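Long-range contacts in trehalose monomycolate transport factor A (Mycolicibacterium smegmatis MC2 155, PDB 6T84), which is required for MmpL3-dependent transport of trehalose monomycolate to the cell wall, and for growth and cell elongation: residues G39-V44 against F65-V70; L76-G81 against M142-N147; V86-K91 against R110-T115. All coordinates share one frame; numbering follows the deposited sequence.

Contact 1: G39-V44 against F65-V70; sequences GVMSTV and FDIEEV
V40 and V70 have the nearest CA atoms of the two segments, and even these stay 8.0 Å apart, so G39-V44 and F65-V70 meet through side chains. G39-V44 turns through 3-10 geometry around V40 and M41, with a type I beta turn from M41 to V44. F65-V70 runs off the end of strand 60-67 into a tight reversal, where V70 N donates to I67 O at 2.8 Å. V44 and V70 reach for each other tip to tip. V44 CG1 sits 3.7 Å from V70 CG2 and scarcely farther from V70 CG1, so one methyl faces both branches of its partner. One step inward, I67 sends its extended CG1 arm toward the turn, and CD1 ends 3.7 Å from M41 SD; V40 CG2 approaches the same CD1 more loosely. The M41 chain bends at chi2 (-55°), which carries the thioether across to the strand. Its methyl CE then comes to the edge of the F65 ring, near the ring plane, 3.7 Å from CZ. W36 lies almost parallel to that ring, and V73 of strand 71-77 touches V40, M41, F65 and I67, so the loop packs onto the sheet here. D66, between F65 and I67, takes no part in this row; its carboxylate is held by R14, T72 and N51. The contact thus joins the domain's long loop between strands 28-29 and 49-50 to its sheet through methyl groups, a thioether and a ring edge; dispersion and the burial of apolar surface hold it, without directional bonds between the two segments.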
loop_
_atom_site.group_PDB
_atom_site.type_symbol
_atom_site.label_atom_id
_atom_site.label_comp_id
_atom_site.label_asym_id
_atom_site.label_seq_id
_atom_site.Cartn_x
_atom_site.Cartn_y
_atom_site.Cartn_z
ATOM N N GLY A 39 5.237 3.667 -5.742
ATOM C CA GLY A 39 5.109 2.237 -5.516
ATOM C C GLY A 39 4.940 1.514 -6.828
ATOM O O GLY A 39 5.624 1.821 -7.821
ATOM N N VAL A 40 3.975 0.588 -6.882
ATOM C CA VAL A 40 3.717 -0.109 -8.145
ATOM C C VAL A 40 3.106 0.760 -9.220
ATOM O O VAL A 40 3.094 0.344 -10.388
ATOM C CB VAL A 40 2.846 -1.376 -8.012
ATOM C CG1 VAL A 40 3.509 -2.354 -7.138
ATOM C CG2 VAL A 40 1.495 -1.057 -7.459
ATOM N N MET A 41 2.622 1.953 -8.879
ATOM C CA MET A 41 1.975 2.793 -9.885
ATOM C C MET A 41 2.969 3.414 -10.859
ATOM O O MET A 41 2.577 3.766 -11.971
ATOM C CB MET A 41 1.159 3.906 -9.239
ATOM C CG MET A 41 0.205 3.506 -8.177
ATOM S SD MET A 41 -0.969 2.231 -8.706
ATOM C CE MET A 41 -1.742 1.877 -7.136
ATOM N N SER A 42 4.248 3.516 -10.491
ATOM C CA SER A 42 5.185 4.153 -11.412
ATOM C C SER A 42 5.637 3.221 -12.534
ATOM O O SER A 42 6.004 3.700 -13.612
ATOM C CB SER A 42 6.374 4.742 -10.658
ATOM O OG SER A 42 7.067 3.749 -9.920
ATOM N N THR A 43 5.600 1.902 -12.315
ATOM C CA THR A 43 6.035 0.930 -13.314
ATOM C C THR A 43 4.881 0.367 -14.149
ATOM O O THR A 43 5.028 -0.688 -14.777
ATOM C CB THR A 43 6.856 -0.193 -12.672
ATOM O OG1 THR A 43 6.072 -0.870 -11.680
ATOM C CG2 THR A 43 8.114 0.374 -12.021
ATOM N N VAL A 44 3.730 1.045 -14.164
ATOM C CA VAL A 44 2.593 0.629 -14.979
ATOM C C VAL A 44 1.966 1.848 -15.641
ATOM O O VAL A 44 2.121 2.988 -15.192
ATOM C CB VAL A 44 1.510 -0.148 -14.190
ATOM C CG1 VAL A 44 2.096 -1.399 -13.537
ATOM C CG2 VAL A 44 0.840 0.767 -13.165
ATOM N N PHE A 65 -8.036 -3.143 -5.171
ATOM C CA PHE A 65 -8.255 -3.344 -6.608
ATOM C C PHE A 65 -7.085 -4.122 -7.189
ATOM O O PHE A 65 -6.024 -4.246 -6.564
ATOM C CB PHE A 65 -8.445 -2.008 -7.358
ATOM C CG PHE A 65 -7.362 -1.031 -7.090
ATOM C CD1 PHE A 65 -6.195 -1.031 -7.868
ATOM C CD2 PHE A 65 -7.461 -0.143 -6.024
ATOM C CE1 PHE A 65 -5.126 -0.147 -7.570
ATOM C CE2 PHE A 65 -6.423 0.767 -5.754
ATOM C CZ PHE A 65 -5.258 0.770 -6.532
ATOM N N ASP A 66 -7.298 -4.676 -8.386
ATOM C CA ASP A 66 -6.253 -5.383 -9.105
ATOM C C ASP A 66 -5.761 -4.511 -10.255
ATOM O O ASP A 66 -6.550 -3.824 -10.910
ATOM C CB ASP A 66 -6.780 -6.702 -9.690
ATOM C CG ASP A 66 -7.309 -7.640 -8.634
ATOM O OD1 ASP A 66 -6.862 -7.563 -7.467
ATOM O OD2 ASP A 66 -8.143 -8.502 -8.988
ATOM N N ILE A 67 -4.456 -4.549 -10.481
ATOM C CA ILE A 67 -3.843 -4.022 -11.695
ATOM C C ILE A 67 -3.382 -5.246 -12.463
ATOM O O ILE A 67 -2.423 -5.903 -12.061
ATOM C CB ILE A 67 -2.647 -3.112 -11.361
ATOM C CG1 ILE A 67 -3.087 -2.046 -10.327
ATOM C CG2 ILE A 67 -2.051 -2.524 -12.642
ATOM C CD1 ILE A 67 -1.967 -1.092 -9.908
ATOM N N GLU A 68 -4.060 -5.571 -13.567
ATOM C CA GLU A 68 -3.896 -6.897 -14.190
ATOM C C GLU A 68 -2.449 -7.366 -14.305
ATOM O O GLU A 68 -1.583 -6.645 -14.809
ATOM C CB GLU A 68 -4.523 -6.905 -15.575
ATOM C CG GLU A 68 -6.023 -7.051 -15.570
ATOM C CD GLU A 68 -6.607 -6.759 -16.927
ATOM O OE1 GLU A 68 -6.634 -7.677 -17.769
ATOM O OE2 GLU A 68 -7.010 -5.603 -17.162
ATOM N N GLU A 69 -2.213 -8.591 -13.836
ATOM C CA GLU A 69 -0.902 -9.240 -13.887
ATOM C C GLU A 69 0.210 -8.394 -13.262
ATOM O O GLU A 69 1.380 -8.512 -13.633
ATOM C CB GLU A 69 -0.554 -9.659 -15.317
ATOM C CG GLU A 69 -1.619 -10.528 -15.970
ATOM C CD GLU A 69 -1.298 -10.851 -17.417
ATOM O OE1 GLU A 69 -0.320 -10.281 -17.953
ATOM O OE2 GLU A 69 -2.021 -11.678 -18.019
ATOM N N VAL A 70 -0.129 -7.529 -12.310
ATOM C CA VAL A 70 0.902 -6.743 -11.639
ATOM C C VAL A 70 0.765 -6.925 -10.131
ATOM O O VAL A 70 1.700 -7.397 -9.443
ATOM C CB VAL A 70 0.830 -5.247 -11.984
ATOM C CG1 VAL A 70 1.786 -4.462 -11.087
ATOM C CG2 VAL A 70 1.153 -4.997 -13.455
#

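Contact 2: L76-G81 against M142-N147; sequences LHRKVG and MWNEQN. With SO4 (sulfate ion), chain C.
N147 O takes the backbone N-H of R78 in a nearly straight bond, 2.8 Å from R78 N with 176° at the hydrogen, although the donor stands well above the carbonyl plane. This bond lies where the antiparallel sheet opens into loops: strand 71-77 runs out after H77, and N147 belongs to the connection between strands 141-144 and 148-153. H77 lies beside N147, ring and amide planes only 20° apart, and brings CD2 to 3.3 Å from N147 O; ND1 of the ring is bonded to E60. In the conformer modelled here, one of two, the R78 side chain passes along the loop, its CD 3.6 Å from Q146 O. A bend at chi3 (62°) then turns NE back to V80 O, 3.3 Å away in its own segment, while NH2 reaches L176 O and NH1 lies near N144 CB. G81 comes in close, with CA 3.1 Å from Q146 O in a CA-H...O contact. The two loops also share a water, which donates to R78 O and to N147 OD1. W148 NE1 binds a sulfate, probably from the crystallisation liquor, and on the other arm of the N147 amide ND2 gives a hydrogen to O1 of that ion, 2.8 Å away.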
loop_
_atom_site.group_PDB
_atom_site.type_symbol
_atom_site.label_atom_id
_atom_site.label_comp_id
_atom_site.label_asym_id
_atom_site.label_seq_id
_atom_site.Cartn_x
_atom_site.Cartn_y
_atom_site.Cartn_z
ATOM N N LEU A 76 -5.258 3.134 1.715
ATOM C CA LEU A 76 -5.976 3.627 2.886
ATOM C C LEU A 76 -5.773 5.130 3.049
ATOM O O LEU A 76 -4.641 5.617 3.004
ATOM C CB LEU A 76 -5.484 2.915 4.141
ATOM C CG LEU A 76 -6.060 3.382 5.497
ATOM C CD1 LEU A 76 -7.561 3.099 5.577
ATOM C CD2 LEU A 76 -5.319 2.669 6.713
ATOM N N HIS A 77 -6.866 5.866 3.211
ATOM C CA HIS A 77 -6.729 7.314 3.326
ATOM C C HIS A 77 -6.108 7.747 4.651
ATOM O O HIS A 77 -6.446 7.225 5.713
ATOM C CB HIS A 77 -8.108 7.967 3.186
ATOM C CG HIS A 77 -8.038 9.455 3.098
ATOM N ND1 HIS A 77 -8.391 10.297 4.142
ATOM C CD2 HIS A 77 -7.693 10.261 2.062
ATOM C CE1 HIS A 77 -8.237 11.553 3.756
ATOM N NE2 HIS A 77 -7.817 11.561 2.500
ATOM N N ARG A 78 -5.188 8.716 4.584
ATOM C CA ARG A 78 -4.511 9.247 5.778
ATOM C C ARG A 78 -5.260 10.460 6.310
ATOM O O ARG A 78 -5.731 11.331 5.550
ATOM C CB ARG A 78 -3.121 9.761 5.435
ATOM C CG ARG A 78 -2.113 8.747 4.944
ATOM C CD ARG A 78 -0.843 9.481 4.470
ATOM N NE ARG A 78 -0.218 10.207 5.581
ATOM C CZ ARG A 78 0.638 9.627 6.408
ATOM N NH1 ARG A 78 0.958 8.349 6.206
ATOM N NH2 ARG A 78 1.167 10.307 7.416
ATOM N N LYS A 79 -5.284 10.565 7.637
ATOM C CA LYS A 79 -6.005 11.678 8.253
ATOM C C LYS A 79 -5.282 13.005 8.031
ATOM O O LYS A 79 -5.926 14.034 7.788
ATOM C CB LYS A 79 -6.223 11.395 9.737
ATOM C CG LYS A 79 -7.086 12.428 10.438
ATOM C CD LYS A 79 -7.292 12.077 11.900
ATOM C CE LYS A 79 -8.224 13.070 12.564
ATOM N NZ LYS A 79 -9.489 13.203 11.784
ATOM N N VAL A 80 -3.955 13.010 8.123
ATOM C CA VAL A 80 -3.133 14.202 7.955
ATOM C C VAL A 80 -2.105 13.940 6.860
ATOM O O VAL A 80 -1.347 12.971 6.941
ATOM C CB VAL A 80 -2.438 14.581 9.276
ATOM C CG1 VAL A 80 -1.708 15.917 9.128
ATOM C CG2 VAL A 80 -3.451 14.588 10.437
ATOM N N GLY A 81 -2.045 14.821 5.857
ATOM C CA GLY A 81 -1.102 14.635 4.759
ATOM C C GLY A 81 0.351 14.874 5.143
ATOM O O GLY A 81 0.686 15.514 6.147
ATOM N N MET A 142 5.121 -1.592 0.344
ATOM C CA MET A 142 4.252 -0.721 1.129
ATOM C C MET A 142 4.822 0.679 1.038
ATOM O O MET A 142 6.041 0.867 1.163
ATOM C CB MET A 142 4.240 -1.123 2.626
ATOM C CG MET A 142 3.890 -2.588 2.822
ATOM S SD MET A 142 3.738 -2.953 4.570
ATOM C CE MET A 142 5.056 -4.118 4.732
ATOM N N TRP A 143 3.954 1.687 0.861
ATOM C CA TRP A 143 4.476 3.036 0.705
ATOM C C TRP A 143 3.370 4.013 1.013
ATOM O O TRP A 143 2.201 3.645 1.042
ATOM C CB TRP A 143 5.061 3.306 -0.689
ATOM C CG TRP A 143 4.025 3.500 -1.804
ATOM C CD1 TRP A 143 3.680 4.709 -2.361
ATOM C CD2 TRP A 143 3.249 2.493 -2.501
ATOM N NE1 TRP A 143 2.746 4.505 -3.369
ATOM C CE2 TRP A 143 2.451 3.173 -3.464
ATOM C CE3 TRP A 143 3.164 1.081 -2.422
ATOM C CZ2 TRP A 143 1.590 2.505 -4.333
ATOM C CZ3 TRP A 143 2.288 0.429 -3.251
ATOM C CH2 TRP A 143 1.533 1.136 -4.219
ATOM N N ASN A 144 3.746 5.255 1.247
ATOM C CA ASN A 144 2.740 6.296 1.328
ATOM C C ASN A 144 2.965 7.371 0.284
ATOM O O ASN A 144 4.059 7.558 -0.263
ATOM C CB ASN A 144 2.685 6.943 2.688
ATOM C CG ASN A 144 3.880 7.862 2.906
ATOM O OD1 ASN A 144 5.041 7.394 3.103
ATOM N ND2 ASN A 144 3.630 9.181 2.864
ATOM N N GLU A 145 1.860 8.064 -0.003
ATOM C CA GLU A 145 1.867 9.301 -0.776
ATOM C C GLU A 145 1.248 10.361 0.128
ATOM O O GLU A 145 1.118 10.158 1.335
ATOM C CB GLU A 145 1.170 9.110 -2.133
ATOM C CG GLU A 145 1.899 8.008 -2.914
ATOM C CD GLU A 145 1.466 7.773 -4.322
ATOM O OE1 GLU A 145 0.946 8.700 -4.959
ATOM O OE2 GLU A 145 1.701 6.656 -4.832
ATOM N N GLN A 146 0.873 11.519 -0.431
ATOM C CA GLN A 146 0.524 12.607 0.460
ATOM C C GLN A 146 -0.629 12.251 1.400
ATOM O O GLN A 146 -0.560 12.507 2.608
ATOM C CB GLN A 146 0.191 13.853 -0.347
ATOM C CG GLN A 146 -0.080 15.046 0.583
ATOM C CD GLN A 146 -0.218 16.349 -0.151
ATOM O OE1 GLN A 146 0.485 16.598 -1.120
ATOM N NE2 GLN A 146 -1.129 17.194 0.319
ATOM N N ASN A 147 -1.714 11.691 0.858
ATOM C CA ASN A 147 -2.918 11.432 1.621
ATOM C C ASN A 147 -3.321 9.968 1.682
ATOM O O ASN A 147 -4.470 9.664 2.057
ATOM C CB ASN A 147 -4.038 12.250 0.963
ATOM C CG ASN A 147 -3.796 13.724 1.094
ATOM O OD1 ASN A 147 -3.727 14.210 2.203
ATOM N ND2 ASN A 147 -3.674 14.435 -0.041
HETATM S S SO4 C . -5.513 13.119 -3.053
HETATM O O1 SO4 C . -4.162 13.258 -2.481
HETATM O O2 SO4 C . -6.134 14.445 -3.128
HETATM O O3 SO4 C . -5.437 12.550 -4.401
HETATM O O4 SO4 C . -6.405 12.350 -2.260
HETATM O O HOH W 1 -5.333 13.795 4.343
#

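Contact 3: V86-K91 against R110-T115; sequences VDLRLK and RMVYST
R110 lies across L88 and L90 of the neighbouring strand, and its chain can be followed outward atom by atom. CB rests 3.7 Å from L88 CD1 and also close to R89 O. CG lies near the R89 carbonyl with L90 CD2 nearby, and CD packs 3.8 Å from L88 CG. From CG to NE the chain is extended (chi3 166°), which carries the guanidinium past L88 and up to L90 CD2. NE donates to a water lying in the guanidinium plane, and that water can donate to L88 O. L90 CD2 covers one face of the guanidinium, offset toward its rim. At the tip, NH1 and NH2 are taken up by the carbonyls of A132, A135, P136 and A139, so four backbone oxygens hold the buried cation. Beneath these side chains, strands 86-90 and 110-114 form an antiparallel ladder within the domain's large sheet, their axes approaching to 4.5 Å. D87 with Y113 and R89 with M111 are the hydrogen-bonded pairs, each joined by two N-H...O bonds; between them L88 and V112 make a non-hydrogen-bonded pair, with L88 CD1 3.6 Å from V112 CG2 in the conformer modelled, one of two for V112. On the face that carries D87, R89 and Y113, R89 grips the D87 carboxylate side-on. NE goes to OD1 and NH2 to OD2, both at 2.8 Å and both on the syn side, though out of the carboxylate plane; NH1 is left for K94 O. The R89 chain crosses Y113 at about a right angle, with CG 3.7 Å from CE1 at the ring edge. Guanidinium and ring planes stand 84° apart. Y113 OH donates to a water that in turn donates to L90 O, at 3.2 Å.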
loop_
_atom_site.group_PDB
_atom_site.type_symbol
_atom_site.label_atom_id
_atom_site.label_comp_id
_atom_site.label_asym_id
_atom_site.label_seq_id
_atom_site.Cartn_x
_atom_site.Cartn_y
_atom_site.Cartn_z
ATOM N N VAL A 86 7.746 7.303 2.348
ATOM C CA VAL A 86 8.487 6.110 2.800
ATOM C C VAL A 86 8.006 4.933 1.969
ATOM O O VAL A 86 6.789 4.760 1.775
ATOM C CB VAL A 86 8.260 5.868 4.303
ATOM C CG1 VAL A 86 9.000 4.556 4.788
ATOM C CG2 VAL A 86 8.753 7.081 5.137
ATOM N N ASP A 87 8.950 4.100 1.508
ATOM C CA ASP A 87 8.652 2.902 0.720
ATOM C C ASP A 87 9.425 1.764 1.381
ATOM O O ASP A 87 10.651 1.847 1.529
ATOM C CB ASP A 87 9.134 3.147 -0.723
ATOM C CG ASP A 87 8.869 1.996 -1.669
ATOM O OD1 ASP A 87 9.341 0.889 -1.359
ATOM O OD2 ASP A 87 8.242 2.216 -2.744
ATOM N N LEU A 88 8.701 0.758 1.804
ATOM C CA LEU A 88 9.248 -0.425 2.502
ATOM C C LEU A 88 8.934 -1.623 1.605
ATOM O O LEU A 88 7.761 -1.968 1.430
ATOM C CB LEU A 88 8.508 -0.536 3.842
ATOM C CG LEU A 88 8.797 -1.732 4.748
ATOM C CD1 LEU A 88 10.255 -1.660 5.219
ATOM C CD2 LEU A 88 7.827 -1.784 5.960
ATOM N N ARG A 89 9.961 -2.282 1.048
ATOM C CA ARG A 89 9.712 -3.332 0.063
ATOM C C ARG A 89 10.670 -4.492 0.286
ATOM O O ARG A 89 11.743 -4.333 0.882
ATOM C CB ARG A 89 9.804 -2.813 -1.377
ATOM C CG ARG A 89 11.123 -2.210 -1.711
ATOM C CD ARG A 89 11.211 -1.755 -3.173
ATOM N NE ARG A 89 10.191 -0.723 -3.462
ATOM C CZ ARG A 89 9.695 -0.488 -4.675
ATOM N NH1 ARG A 89 10.179 -1.147 -5.724
ATOM N NH2 ARG A 89 8.734 0.439 -4.868
ATOM N N LEU A 90 10.267 -5.667 -0.180
ATOM C CA LEU A 90 11.139 -6.840 0.003
ATOM C C LEU A 90 12.495 -6.576 -0.650
ATOM O O LEU A 90 12.594 -5.973 -1.718
ATOM C CB LEU A 90 10.494 -8.059 -0.676
ATOM C CG LEU A 90 9.175 -8.494 -0.099
ATOM C CD1 LEU A 90 8.614 -9.711 -0.841
ATOM C CD2 LEU A 90 9.303 -8.782 1.403
ATOM N N LYS A 91 13.552 -7.104 -0.030
ATOM C CA LYS A 91 14.913 -6.860 -0.514
ATOM C C LYS A 91 15.156 -7.375 -1.942
ATOM O O LYS A 91 16.015 -6.826 -2.659
ATOM C CB LYS A 91 15.926 -7.412 0.498
ATOM C CG LYS A 91 15.889 -8.882 0.598
ATOM C CD LYS A 91 16.914 -9.347 1.654
ATOM C CE LYS A 91 17.073 -10.870 1.681
ATOM N NZ LYS A 91 16.001 -11.560 2.455
ATOM N N ARG A 110 13.306 -6.736 4.322
ATOM C CA ARG A 110 12.888 -5.535 3.576
ATOM C C ARG A 110 13.998 -4.489 3.505
ATOM O O ARG A 110 14.996 -4.510 4.253
ATOM C CB ARG A 110 11.622 -4.935 4.242
ATOM C CG ARG A 110 10.368 -5.770 3.973
ATOM C CD ARG A 110 9.243 -5.534 4.936
ATOM N NE ARG A 110 8.039 -6.113 4.387
ATOM C CZ ARG A 110 7.431 -7.194 4.798
ATOM N NH1 ARG A 110 7.863 -7.856 5.876
ATOM N NH2 ARG A 110 6.372 -7.593 4.142
ATOM N N MET A 111 13.776 -3.516 2.604
ATOM C CA MET A 111 14.574 -2.313 2.491
ATOM C C MET A 111 13.653 -1.115 2.619
ATOM O O MET A 111 12.506 -1.165 2.167
ATOM C CB MET A 111 15.276 -2.269 1.114
ATOM C CG MET A 111 16.187 -3.457 0.850
ATOM S SD MET A 111 17.732 -3.115 1.689
ATOM C CE MET A 111 18.649 -4.658 1.388
ATOM N N VAL A 112 14.146 -0.062 3.263
ATOM C CA VAL A 112 13.415 1.187 3.446
ATOM C C VAL A 112 14.037 2.251 2.555
ATOM O O VAL A 112 15.255 2.465 2.610
ATOM C CB VAL A 112 13.474 1.658 4.911
ATOM C CG1 VAL A 112 12.604 2.903 5.082
ATOM C CG2 VAL A 112 13.055 0.529 5.863
ATOM N N TYR A 113 13.190 2.935 1.775
ATOM C CA TYR A 113 13.600 4.040 0.920
ATOM C C TYR A 113 12.779 5.261 1.338
ATOM O O TYR A 113 11.612 5.138 1.763
ATOM C CB TYR A 113 13.323 3.727 -0.581
ATOM C CG TYR A 113 14.012 2.471 -1.027
ATOM C CD1 TYR A 113 13.393 1.227 -0.853
ATOM C CD2 TYR A 113 15.244 2.503 -1.619
ATOM C CE1 TYR A 113 13.977 0.052 -1.303
ATOM C CE2 TYR A 113 15.867 1.285 -2.025
ATOM C CZ TYR A 113 15.217 0.095 -1.849
ATOM O OH TYR A 113 15.810 -1.105 -2.190
ATOM N N SER A 114 13.339 6.457 1.186
ATOM C CA SER A 114 12.528 7.629 1.487
ATOM C C SER A 114 13.013 8.846 0.729
ATOM O O SER A 114 14.185 8.947 0.337
ATOM C CB SER A 114 12.576 7.943 2.978
ATOM O OG SER A 114 11.698 9.017 3.319
ATOM N N THR A 115 12.090 9.791 0.560
ATOM C CA THR A 115 12.413 11.111 0.025
ATOM C C THR A 115 13.047 12.013 1.080
ATOM O O THR A 115 13.553 13.081 0.726
ATOM C CB THR A 115 11.129 11.791 -0.505
ATOM O OG1 THR A 115 10.192 11.890 0.573
ATOM C CG2 THR A 115 10.536 11.030 -1.646
HETATM O O HOH W 2 7.230 -4.629 2.136
HETATM O O HOH W 3 14.330 -3.474 -2.575
#

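How the contacts relate
All three contacts reach the one large antiparallel sheet of this probably cytoplasmic domain, their centres 15 to 18 Å apart. Along the chain contact 1 closes first; contact 2 then opens, and both segments of contact 3 fall between its two halves. Across the sheet, strands 60-67 and 71-77 are neighbours, as are 141-144, 86-90 and 110-114, with 148-153 between the two groups. W143, on a segment of contact 2, packs against G39, V40 and M41 of contact 1. M142 O and N144 OD1 probably bond to L88 N and V86 N of contact 3. Pieces distant in sequence are thus knitted into a single sheet in the part of the protein that interacts with MmpL3.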